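Local coordinates for protein ribokinase, putative (Burkholderia thailandensis, PDB 3B1R) that is a nucleoside kinase of the ribokinase (PfkB) family that probably transfers phosphate from ATP to nucleosides such as inosine, at residues G15-D20 / A72-T77; S108-I113 / A124-A129; I245-A250 / L283-G288. All blocks are in the same frame, centred on the assembly; numbering follows the deposited sequence.

Interaction 1: residues G15-D20 / A72-T77; sequences GSIAYD and ARMMGT. With AMP (adenosine monophosphate), chain G.
The nucleoside site of this ribokinase-family enzyme is built in part on the crossing from the central sheet to the lid, where Gly15-Ile17 peel away from strand 72-79 before strand 18-24 begins. Gly15 and Gly76 face each other here, and a weak backbone bond from Gly15 N to Met75 O (3.3 Å) is the one direct hydrogen bond between the segments. Beyond it the chains diverge and water takes over. One molecule accepts from Thr77 N and also lies within hydrogen-bonding distance of Gly15 O; a second accepts from Ile17 N and lies 2.7 Å from Thr77 O; a third sits between the carbonyl oxygens of Ile17 and Thr77.

Ile17 supplies the packing. Its CD1 lies against the backbone of Gly76, 3.5 Å from Gly76 C. The CG1 branch meets the methyl end of Met74, CG1 to CE 3.8 Å, the methionine being bent at its last torsion (chi3 53°) and crossing the isoleucine at a slant.

On the ligand side, Ser16 turns from strand 72-79 toward the adenine. With OG set between backbone N and carbonyl carbon (chi1 56°), Ser16 OG donates to N3 of AMP at 2.8 Å, and it is also bonded to Cys57 N. Asp20 grips the ribose with both oxygens: O2' of AMP donates to Asp20 OD1 (2.7 Å) and O3' to Asp20 OD2 (2.5 Å), so the carboxylate reads the diol as a pair.

Helix 84-93 covers Ile17 and Met74 through Met90, helix 57-67 touches Met74 through Ala62, and Val100 of strand 96-103 also packs on Met74.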
# COMPACT_ATOMS: atom_id res chain seq x y z
N GLY A 15 3.20 18.74 15.06
CA GLY A 15 2.85 17.62 14.19
C GLY A 15 3.59 16.34 14.54
O GLY A 15 4.43 16.31 15.43
N SER A 16 3.27 15.27 13.83
CA SER A 16 3.84 13.96 14.12
C SER A 16 5.35 13.98 13.95
O SER A 16 5.87 14.73 13.12
CB SER A 16 3.23 12.89 13.22
OG SER A 16 3.39 13.23 11.84
N ILE A 17 6.04 13.19 14.76
CA ILE A 17 7.45 12.86 14.53
C ILE A 17 7.49 11.33 14.45
O ILE A 17 7.10 10.64 15.38
CB ILE A 17 8.39 13.39 15.64
CG1 ILE A 17 7.97 14.81 16.08
CG2 ILE A 17 9.83 13.39 15.15
CD1 ILE A 17 8.52 15.23 17.43
N ALA A 18 7.94 10.82 13.31
CA ALA A 18 7.67 9.43 12.96
C ALA A 18 8.81 8.78 12.18
O ALA A 18 9.65 9.47 11.61
CB ALA A 18 6.40 9.38 12.12
N TYR A 19 8.82 7.45 12.17
CA TYR A 19 9.68 6.72 11.25
C TYR A 19 8.90 6.20 10.07
O TYR A 19 7.89 5.51 10.23
CB TYR A 19 10.42 5.59 11.98
CG TYR A 19 11.37 6.08 13.02
CD1 TYR A 19 12.48 6.86 12.68
CD2 TYR A 19 11.19 5.77 14.37
CE1 TYR A 19 13.37 7.32 13.66
CE2 TYR A 19 12.07 6.23 15.35
CZ TYR A 19 13.14 7.01 14.99
OH TYR A 19 14.02 7.46 15.95
N ASP A 20 9.37 6.52 8.87
CA ASP A 20 8.70 6.12 7.66
C ASP A 20 9.40 4.96 6.95
O ASP A 20 10.63 4.90 6.84
CB ASP A 20 8.58 7.30 6.69
CG ASP A 20 7.76 8.46 7.25
OD1 ASP A 20 7.09 8.30 8.30
OD2 ASP A 20 7.79 9.53 6.61
N ALA A 72 13.32 26.81 13.17
CA ALA A 72 12.24 25.84 13.27
C ALA A 72 12.23 25.13 14.63
O ALA A 72 13.17 24.41 14.94
CB ALA A 72 12.37 24.83 12.14
N ARG A 73 11.18 25.34 15.43
CA ARG A 73 11.03 24.64 16.71
C ARG A 73 9.94 23.57 16.64
O ARG A 73 8.74 23.88 16.66
CB ARG A 73 10.71 25.61 17.87
CG ARG A 73 11.51 26.95 17.87
CD ARG A 73 12.76 26.90 18.73
NE ARG A 73 13.64 28.05 18.47
CZ ARG A 73 13.80 29.09 19.29
NH1 ARG A 73 13.15 29.16 20.45
NH2 ARG A 73 14.64 30.07 18.95
N MET A 74 10.38 22.32 16.55
CA MET A 74 9.47 21.18 16.49
C MET A 74 8.79 20.96 17.82
O MET A 74 9.46 20.91 18.85
CB MET A 74 10.22 19.91 16.11
CG MET A 74 10.82 19.92 14.72
SD MET A 74 11.88 18.48 14.43
CE MET A 74 10.72 17.19 14.87
N MET A 75 7.47 20.84 17.79
CA MET A 75 6.70 20.48 18.96
C MET A 75 5.99 19.17 18.64
O MET A 75 5.15 19.12 17.74
CB MET A 75 5.68 21.56 19.30
CG MET A 75 4.68 21.17 20.40
SD MET A 75 3.78 22.59 21.08
CE MET A 75 5.03 23.32 22.13
N GLY A 76 6.31 18.12 19.39
CA GLY A 76 5.76 16.80 19.11
C GLY A 76 6.30 15.75 20.05
O GLY A 76 7.08 16.07 20.95
N THR A 77 5.91 14.49 19.83
CA THR A 77 6.26 13.41 20.78
C THR A 77 6.90 12.18 20.15
O THR A 77 6.42 11.64 19.16
CB THR A 77 5.04 12.95 21.60
OG1 THR A 77 3.95 12.63 20.72
CG2 THR A 77 4.60 14.04 22.57
P AMP G . 3.18 14.56 3.49
O1P AMP G . 1.86 15.30 3.45
O2P AMP G . 3.48 13.70 2.28
O3P AMP G . 4.35 15.45 3.85
O5' AMP G . 3.05 13.56 4.75
C5' AMP G . 3.86 12.41 4.91
C4' AMP G . 4.09 12.24 6.41
O4' AMP G . 2.85 11.92 7.03
C3' AMP G . 5.01 11.07 6.71
O3' AMP G . 6.34 11.56 7.00
C2' AMP G . 4.31 10.29 7.83
O2' AMP G . 5.17 10.07 8.95
C1' AMP G . 3.14 11.21 8.22
N9 AMP G . 1.86 10.60 8.56
C8 AMP G . 1.23 9.65 7.85
N7 AMP G . 0.05 9.34 8.41
C5 AMP G . -0.07 10.11 9.51
C6 AMP G . -1.08 10.25 10.56
N6 AMP G . -2.19 9.49 10.50
N1 AMP G . -0.85 11.17 11.52
C2 AMP G . 0.27 11.92 11.56
N3 AMP G . 1.25 11.83 10.63
C4 AMP G . 1.12 10.95 9.60
O HOH W 1 3.52 14.57 18.02
O HOH W 2 6.33 9.43 17.78
O HOH W 3 4.68 12.09 17.11

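Interaction 2: residues S108-I113 / A124-A129; sequences SAQAMI and AFHPGA. With AMP (adenosine monophosphate), chain G.
Four backbone hydrogen bonds join Gln110 with His126 and Met112 with Ala124, binding strands 109-115 and 122-126 into an antiparallel beta hairpin of the lid sheet. The shortest runs from Met112 N to Ala124 O (2.8 Å); His126 N reaches Gln110 O at 2.9 Å. Past the regular pairing, a water donates to both Ser108 O and His126 O, while Ala109 CA makes a CH...O contact with His126 O.

The non-hydrogen-bonded pair Ala111-Phe125 faces the nucleoside. The first torsion of Phe125 (chi1 -161°), which turns CG away from the backbone N, brings the ring alongside Ala111 with one face over the adenine, Phe125 CE1 lying 3.3 Å from AMP C5. Ala111 CB sits at the ring edge, 3.5 Å from Phe125 CD1. Through Ala124 and Phe125 the sheet continues in parallel into a strand of the second subunit.

On the other face, Gln110 lies extended across His126, its amide stacked on the imidazole with the planes 29° apart. Met112 SD approaches the same ring obliquely, 4.0 Å from His126 CE1. His126 ND1, buried without a polar partner, lies 3.2 Å from Gln110 CG.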
# COMPACT_ATOMS: atom_id res chain seq x y z
N SER A 108 7.94 5.21 19.15
CA SER A 108 7.68 6.37 18.33
C SER A 108 6.80 5.92 17.17
O SER A 108 6.88 4.77 16.72
CB SER A 108 8.99 6.96 17.80
OG SER A 108 9.91 7.19 18.85
N ALA A 109 5.97 6.85 16.70
CA ALA A 109 5.14 6.64 15.52
C ALA A 109 5.91 6.02 14.36
O ALA A 109 7.10 6.29 14.18
CB ALA A 109 4.49 7.95 15.08
N GLN A 110 5.22 5.19 13.59
CA GLN A 110 5.80 4.63 12.39
C GLN A 110 4.74 4.61 11.30
O GLN A 110 3.59 4.25 11.56
CB GLN A 110 6.39 3.23 12.64
CG GLN A 110 5.37 2.20 13.03
CD GLN A 110 5.97 0.83 13.25
OE1 GLN A 110 6.57 0.24 12.34
NE2 GLN A 110 5.78 0.29 14.46
N ALA A 111 5.13 5.01 10.11
CA ALA A 111 4.21 5.04 8.98
C ALA A 111 4.66 4.04 7.94
O ALA A 111 5.80 4.11 7.47
CB ALA A 111 4.14 6.43 8.39
N MET A 112 3.79 3.09 7.60
CA MET A 112 4.03 2.19 6.48
C MET A 112 3.30 2.78 5.30
O MET A 112 2.07 2.69 5.20
CB MET A 112 3.52 0.78 6.77
CG MET A 112 4.59 -0.20 7.15
SD MET A 112 5.30 0.20 8.75
CE MET A 112 6.61 -1.03 8.85
N ILE A 113 4.05 3.42 4.42
CA ILE A 113 3.46 4.20 3.35
C ILE A 113 3.66 3.50 2.02
O ILE A 113 4.79 3.27 1.59
CB ILE A 113 4.07 5.63 3.26
CG1 ILE A 113 3.92 6.37 4.60
CG2 ILE A 113 3.39 6.42 2.13
CD1 ILE A 113 4.90 7.56 4.79
N ALA A 124 -0.58 2.69 6.39
CA ALA A 124 -0.88 1.97 7.60
C ALA A 124 -0.03 2.63 8.67
O ALA A 124 1.20 2.64 8.60
CB ALA A 124 -0.52 0.49 7.46
N PHE A 125 -0.70 3.22 9.65
CA PHE A 125 0.00 4.06 10.61
C PHE A 125 -0.08 3.47 12.02
O PHE A 125 -1.16 3.08 12.47
CB PHE A 125 -0.61 5.45 10.57
CG PHE A 125 0.25 6.52 11.14
CD1 PHE A 125 1.32 7.03 10.42
CD2 PHE A 125 -0.04 7.05 12.40
CE1 PHE A 125 2.11 8.05 10.94
CE2 PHE A 125 0.74 8.08 12.93
CZ PHE A 125 1.81 8.58 12.21
N HIS A 126 1.08 3.34 12.69
CA HIS A 126 1.12 2.91 14.10
C HIS A 126 1.39 4.18 14.90
O HIS A 126 2.54 4.62 14.98
CB HIS A 126 2.27 1.93 14.40
CG HIS A 126 2.34 0.72 13.51
ND1 HIS A 126 2.67 0.79 12.17
CD2 HIS A 126 2.22 -0.60 13.79
CE1 HIS A 126 2.69 -0.42 11.65
NE2 HIS A 126 2.42 -1.29 12.61
N PRO A 127 0.34 4.78 15.50
CA PRO A 127 0.52 6.07 16.17
C PRO A 127 1.61 6.10 17.25
O PRO A 127 2.30 7.10 17.36
CB PRO A 127 -0.85 6.34 16.80
CG PRO A 127 -1.49 5.00 16.92
CD PRO A 127 -1.03 4.25 15.70
N GLY A 128 1.76 5.03 18.02
CA GLY A 128 2.80 4.96 19.05
C GLY A 128 2.76 6.16 19.98
O GLY A 128 1.71 6.50 20.49
N ALA A 129 3.91 6.81 20.17
CA ALA A 129 4.02 7.96 21.07
C ALA A 129 3.15 9.15 20.66
O ALA A 129 2.83 9.99 21.50
CB ALA A 129 5.46 8.40 21.18
P AMP G . 3.18 14.56 3.49
O1P AMP G . 1.86 15.30 3.45
O2P AMP G . 3.48 13.70 2.28
O3P AMP G . 4.35 15.45 3.85
O5' AMP G . 3.05 13.56 4.75
C5' AMP G . 3.86 12.41 4.91
C4' AMP G . 4.09 12.24 6.41
O4' AMP G . 2.85 11.92 7.03
C3' AMP G . 5.01 11.07 6.71
O3' AMP G . 6.34 11.56 7.00
C2' AMP G . 4.31 10.29 7.83
O2' AMP G . 5.17 10.07 8.95
C1' AMP G . 3.14 11.21 8.22
N9 AMP G . 1.86 10.60 8.56
C8 AMP G . 1.23 9.65 7.85
N7 AMP G . 0.05 9.34 8.41
C5 AMP G . -0.07 10.11 9.51
C6 AMP G . -1.08 10.25 10.56
N6 AMP G . -2.19 9.49 10.50
N1 AMP G . -0.85 11.17 11.52
C2 AMP G . 0.27 11.92 11.56
N3 AMP G . 1.25 11.83 10.63
C4 AMP G . 1.12 10.95 9.60
O HOH W 4 4.52 3.15 16.58

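Interaction 3: residues I245-A250 / L283-G288; sequences IPAVRA and LASLMG. With AMP (adenosine monophosphate), chain H.
Ser285 on helix 277-291 is the polar centre of this contact, reaching the loop 245-250 and the second AMP together. Its OG, anti to the backbone N (chi1 -179°), donates to Pro246 O at 2.7 Å, in the carbonyl plane on a lone pair. The same Ser285 OG accepts from O2' of the ribose at 3.0 Å, an arrangement consistent with the proton being committed to the loop carbonyl and a lone pair being turned to the ribose. Ser285 CB also touches Ile245 CG2. A water extends the link, donating to Ser285 O (2.6 Å), accepting from Val248 N and lying 2.9 Å from AMP O2'.

Leu286 follows with an apolar contact: its CD1 meets Val248 CG1 at 3.8 Å, while Val248 CG2 rests against the helix backbone at Leu286 CA. From the same loop residue, Val248 O approaches adenine C2 at 3.3 Å. At Gly288 the helix passes close to the ribose, Gly288 CA 3.4 Å from O4' of AMP.

Helix 304-315 packs on both segments, with Phe315 against Pro246 and Val248 and Ile307 against Leu286, while helix 259-272 touches Ala284 through Phe263 and Leu267.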
# COMPACT_ATOMS: atom_id res chain seq x y z
N ILE A 245 -0.52 29.22 -8.51
CA ILE A 245 0.90 28.95 -8.29
C ILE A 245 1.33 27.83 -9.23
O ILE A 245 0.70 26.77 -9.26
CB ILE A 245 1.18 28.54 -6.82
CG1 ILE A 245 0.68 29.62 -5.83
CG2 ILE A 245 2.64 28.17 -6.61
CD1 ILE A 245 1.07 31.08 -6.16
N PRO A 246 2.41 28.07 -10.01
CA PRO A 246 2.89 27.06 -10.95
C PRO A 246 3.65 25.96 -10.23
O PRO A 246 4.13 26.16 -9.10
CB PRO A 246 3.84 27.86 -11.84
CG PRO A 246 4.43 28.88 -10.91
CD PRO A 246 3.29 29.26 -9.99
N ALA A 247 3.74 24.80 -10.86
CA ALA A 247 4.69 23.78 -10.42
C ALA A 247 6.03 24.04 -11.09
O ALA A 247 6.09 24.33 -12.29
CB ALA A 247 4.19 22.38 -10.75
N VAL A 248 7.10 23.99 -10.31
CA VAL A 248 8.44 23.99 -10.89
C VAL A 248 8.65 22.59 -11.47
O VAL A 248 8.59 21.60 -10.74
CB VAL A 248 9.53 24.34 -9.83
CG1 VAL A 248 10.92 24.37 -10.45
CG2 VAL A 248 9.22 25.68 -9.18
N ARG A 249 8.86 22.51 -12.79
CA ARG A 249 9.05 21.21 -13.45
C ARG A 249 10.16 20.42 -12.76
O ARG A 249 11.24 20.95 -12.48
CB ARG A 249 9.32 21.37 -14.95
CG ARG A 249 9.01 20.13 -15.76
CD ARG A 249 9.54 20.22 -17.18
NE ARG A 249 10.41 19.08 -17.46
CZ ARG A 249 9.97 17.86 -17.76
NH1 ARG A 249 8.67 17.62 -17.86
NH2 ARG A 249 10.85 16.89 -17.97
N ALA A 250 9.88 19.15 -12.47
CA ALA A 250 10.79 18.34 -11.66
C ALA A 250 11.95 17.84 -12.49
O ALA A 250 11.74 17.37 -13.61
CB ALA A 250 10.03 17.18 -11.05
N LEU A 283 8.07 29.82 -3.95
CA LEU A 283 9.10 29.22 -3.11
C LEU A 283 8.66 27.86 -2.55
O LEU A 283 9.44 26.89 -2.57
CB LEU A 283 9.52 30.17 -2.00
CG LEU A 283 10.55 29.65 -0.99
CD1 LEU A 283 11.90 29.47 -1.65
CD2 LEU A 283 10.64 30.59 0.20
N ALA A 284 7.42 27.79 -2.07
CA ALA A 284 6.83 26.55 -1.57
C ALA A 284 6.83 25.48 -2.64
O ALA A 284 7.16 24.31 -2.38
CB ALA A 284 5.41 26.80 -1.09
N SER A 285 6.44 25.89 -3.85
CA SER A 285 6.34 25.01 -4.98
C SER A 285 7.73 24.50 -5.39
O SER A 285 7.88 23.34 -5.78
CB SER A 285 5.65 25.70 -6.14
OG SER A 285 5.53 24.82 -7.23
N LEU A 286 8.72 25.39 -5.30
CA LEU A 286 10.10 24.99 -5.54
C LEU A 286 10.49 23.86 -4.59
O LEU A 286 10.94 22.82 -5.05
CB LEU A 286 11.07 26.16 -5.44
CG LEU A 286 12.53 25.78 -5.75
CD1 LEU A 286 12.68 25.12 -7.12
CD2 LEU A 286 13.42 27.00 -5.66
N MET A 287 10.30 24.05 -3.28
CA MET A 287 10.66 23.01 -2.30
C MET A 287 10.03 21.69 -2.71
O MET A 287 10.70 20.66 -2.74
CB MET A 287 10.25 23.40 -0.87
CG MET A 287 10.94 24.63 -0.31
SD MET A 287 12.76 24.57 -0.17
CE MET A 287 12.98 23.40 1.17
N GLY A 288 8.75 21.74 -3.07
CA GLY A 288 7.99 20.60 -3.58
C GLY A 288 8.65 19.90 -4.77
O GLY A 288 8.74 18.68 -4.79
P AMP H . 1.11 17.53 -3.28
O1P AMP H . 1.16 17.35 -1.78
O2P AMP H . 1.27 16.22 -4.00
O3P AMP H . -0.06 18.38 -3.73
O5' AMP H . 2.43 18.34 -3.64
C5' AMP H . 2.73 19.53 -2.94
C4' AMP H . 3.46 20.48 -3.86
O4' AMP H . 4.73 19.91 -4.18
C3' AMP H . 2.76 20.78 -5.18
O3' AMP H . 1.78 21.83 -5.14
C2' AMP H . 3.97 21.16 -6.02
O2' AMP H . 4.45 22.49 -5.73
C1' AMP H . 5.03 20.19 -5.55
N9 AMP H . 4.85 18.99 -6.40
C8 AMP H . 4.15 17.88 -6.13
N7 AMP H . 4.19 17.01 -7.18
C5 AMP H . 4.93 17.60 -8.16
C6 AMP H . 5.38 17.25 -9.52
N6 AMP H . 5.03 16.07 -10.08
N1 AMP H . 6.14 18.15 -10.20
C2 AMP H . 6.49 19.33 -9.66
N3 AMP H . 6.12 19.71 -8.42
C4 AMP H . 5.36 18.90 -7.64
O HOH W 5 6.56 22.30 -7.77

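The three contacts follow one another along the chain. Interactions 1 and 2 have centres 12 Å apart and share the lid sheet: strand 18-24 lies beside strand 109-115, and the backbone of Tyr19 is probably hydrogen-bonded to Ala109 and Ala111. Both touch the same AMP, one holding its ribose and N3, the other its adenine face. Interaction 3 lies on the opposite side of the chain's centre, its centre 24 Å from that of interaction 1 and 28 Å from that of interaction 2, and holds a different AMP. The arrangement separates a nucleoside site under the lid from a second nucleotide site, consistent with phosphate transfer between two bound substrates.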